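Protein A6 homolog (Fowlpox virus, PDB 6BR8) binds phospholipids through this largely helical C-terminal portion and probably plays an essential part in the maturation of immature virions into mature virions. Local coordinates at residues Asn155-Val160 and Leu215-Gln220. Sequence-based numbering, arbitrary orientation.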
loop_
_atom_site.group_PDB
_atom_site.type_symbol
_atom_site.label_atom_id
_atom_site.label_comp_id
_atom_site.label_asym_id
_atom_site.label_seq_id
_atom_site.Cartn_x
_atom_site.Cartn_y
_atom_site.Cartn_z
ATOM N N ASN A 155 -1.893 -17.282 4.925
ATOM C CA ASN A 155 -1.266 -18.031 3.848
ATOM C C ASN A 155 0.067 -18.614 4.322
ATOM O O ASN A 155 0.953 -17.889 4.776
ATOM C CB ASN A 155 -1.080 -17.127 2.637
ATOM C CG ASN A 155 -0.785 -17.886 1.389
ATOM O OD1 ASN A 155 0.113 -18.714 1.363
ATOM N ND2 ASN A 155 -1.567 -17.635 0.341
ATOM N N GLU A 156 0.198 -19.932 4.236
ATOM C CA GLU A 156 1.353 -20.640 4.770
ATOM C C GLU A 156 2.583 -20.524 3.876
ATOM O O GLU A 156 3.710 -20.498 4.377
ATOM C CB GLU A 156 1.006 -22.111 4.983
ATOM C CG GLU A 156 2.136 -22.939 5.565
ATOM C CD GLU A 156 2.780 -23.846 4.533
ATOM O OE1 GLU A 156 2.340 -23.814 3.360
ATOM O OE2 GLU A 156 3.715 -24.597 4.895
ATOM N N ARG A 157 2.406 -20.474 2.558
ATOM C CA ARG A 157 3.572 -20.302 1.714
ATOM C C ARG A 157 4.139 -18.914 1.905
ATOM O O ARG A 157 5.361 -18.745 1.968
ATOM C CB ARG A 157 3.225 -20.566 0.256
ATOM C CG ARG A 157 2.794 -21.999 -0.047
ATOM C CD ARG A 157 2.272 -22.086 -1.462
ATOM N NE ARG A 157 3.324 -21.840 -2.447
ATOM C CZ ARG A 157 3.106 -21.389 -3.678
ATOM N NH1 ARG A 157 1.873 -21.117 -4.074
ATOM N NH2 ARG A 157 4.122 -21.209 -4.512
ATOM N N LEU A 158 3.261 -17.931 2.068
ATOM C CA LEU A 158 3.681 -16.568 2.369
ATOM C C LEU A 158 4.432 -16.510 3.698
ATOM O O LEU A 158 5.422 -15.779 3.850
ATOM C CB LEU A 158 2.445 -15.673 2.405
ATOM C CG LEU A 158 2.534 -14.230 1.947
ATOM C CD1 LEU A 158 3.088 -14.194 0.533
ATOM C CD2 LEU A 158 1.139 -13.609 2.008
ATOM N N HIS A 159 3.967 -17.269 4.680
ATOM C CA HIS A 159 4.625 -17.237 5.978
ATOM C C HIS A 159 6.011 -17.848 5.879
ATOM O O HIS A 159 6.986 -17.323 6.439
ATOM C CB HIS A 159 3.788 -17.979 7.012
ATOM C CG HIS A 159 4.312 -17.848 8.399
ATOM N ND1 HIS A 159 4.486 -18.930 9.236
ATOM C CD2 HIS A 159 4.712 -16.764 9.101
ATOM C CE1 HIS A 159 4.966 -18.516 10.395
ATOM N NE2 HIS A 159 5.113 -17.205 10.340
ATOM N N VAL A 160 6.113 -18.949 5.137
ATOM C CA VAL A 160 7.406 -19.561 4.889
ATOM C C VAL A 160 8.329 -18.573 4.186
ATOM O O VAL A 160 9.453 -18.318 4.641
ATOM C CB VAL A 160 7.225 -20.861 4.094
ATOM C CG1 VAL A 160 8.563 -21.397 3.657
ATOM C CG2 VAL A 160 6.489 -21.883 4.968
ATOM N N LEU A 215 7.396 -15.776 -5.129
ATOM C CA LEU A 215 6.484 -14.680 -4.811
ATOM C C LEU A 215 5.383 -14.568 -5.863
ATOM O O LEU A 215 4.202 -14.414 -5.543
ATOM C CB LEU A 215 7.246 -13.363 -4.693
ATOM C CG LEU A 215 6.252 -12.230 -4.459
ATOM C CD1 LEU A 215 5.605 -12.359 -3.108
ATOM C CD2 LEU A 215 6.983 -10.905 -4.616
ATOM N N ILE A 216 5.769 -14.608 -7.136
ATOM C CA ILE A 216 4.792 -14.560 -8.217
ATOM C C ILE A 216 3.822 -15.726 -8.092
ATOM O O ILE A 216 2.598 -15.551 -8.159
ATOM C CB ILE A 216 5.513 -14.584 -9.569
ATOM C CG1 ILE A 216 6.394 -13.341 -9.711
ATOM C CG2 ILE A 216 4.501 -14.785 -10.742
ATOM C CD1 ILE A 216 5.629 -12.067 -9.921
ATOM N N SER A 217 4.360 -16.937 -7.936
ATOM C CA SER A 217 3.518 -18.122 -7.819
ATOM C C SER A 217 2.468 -17.953 -6.736
ATOM O O SER A 217 1.276 -18.110 -6.995
ATOM C CB SER A 217 4.366 -19.337 -7.506
ATOM O OG SER A 217 3.544 -20.420 -7.125
ATOM N N ILE A 218 2.902 -17.618 -5.514
ATOM C CA ILE A 218 1.975 -17.414 -4.406
ATOM C C ILE A 218 0.893 -16.418 -4.786
ATOM O O ILE A 218 -0.304 -16.701 -4.660
ATOM C CB ILE A 218 2.734 -16.939 -3.160
ATOM C CG1 ILE A 218 3.443 -18.111 -2.485
ATOM C CG2 ILE A 218 1.789 -16.206 -2.217
ATOM C CD1 ILE A 218 4.324 -17.675 -1.351
ATOM N N VAL A 219 1.294 -15.221 -5.231
ATOM C CA VAL A 219 0.286 -14.214 -5.524
ATOM C C VAL A 219 -0.601 -14.646 -6.693
ATOM O O VAL A 219 -1.821 -14.442 -6.665
ATOM C CB VAL A 219 0.965 -12.858 -5.751
ATOM C CG1 VAL A 219 -0.059 -11.772 -6.043
ATOM C CG2 VAL A 219 1.762 -12.514 -4.496
ATOM N N GLN A 220 -0.028 -15.302 -7.705
ATOM C CA GLN A 220 -0.850 -15.752 -8.818
ATOM C C GLN A 220 -1.862 -16.789 -8.361
ATOM O O GLN A 220 -2.998 -16.814 -8.853
ATOM C CB GLN A 220 0.013 -16.337 -9.942
ATOM C CG GLN A 220 -0.846 -16.826 -11.140
ATOM C CD GLN A 220 -1.357 -15.661 -11.966
ATOM O OE1 GLN A 220 -0.577 -14.836 -12.424
ATOM N NE2 GLN A 220 -2.672 -15.567 -12.127
#
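Arg157 reaches over Ile218 to Ser217, so the arginine lies along the isoleucine before it meets a polar partner. Ile218 CG1 sits over the centre of one guanidinium face, 3.5 Å from Arg157 CZ, while Ile218 CD1 presses 3.5 Å from Arg157 CB. The two side chains run past each other in opposite directions. A bend in the arginine chain at chi3 (66°) brings its flat end down over the isoleucine and aims NH2 at the serine. That hydrogen bond is nearly straight: Arg157 NH2 donates to Ser217 OG at 2.8 Å, with OG lying at the guanidinium edge, in its plane. On the lipid side, Leu158 CD1 meets the other branch of the same isoleucine, Ile218 CG2, at 3.6 Å. Behind this first shell stands Asn155, the N-cap of helix 156-170, whose OD1 accepts weak bonds from the backbone N of Arg157 and of Leu158; its ND2 is in turn held by Glu151 of the preceding helix. Segments 156-160 and 215-220, on helices 156-170 and 212-225, run nearly antiparallel, at 156°, with axes 10.2 Å apart at their closest. Leu158 comes within about 4 Å of a bound phospholipid, and Val219 belongs to a lipid pocket. Isoleucine on one face and serine at the edge together limit how the exposed guanidinium can turn, while the apolar contacts continue toward the lipid.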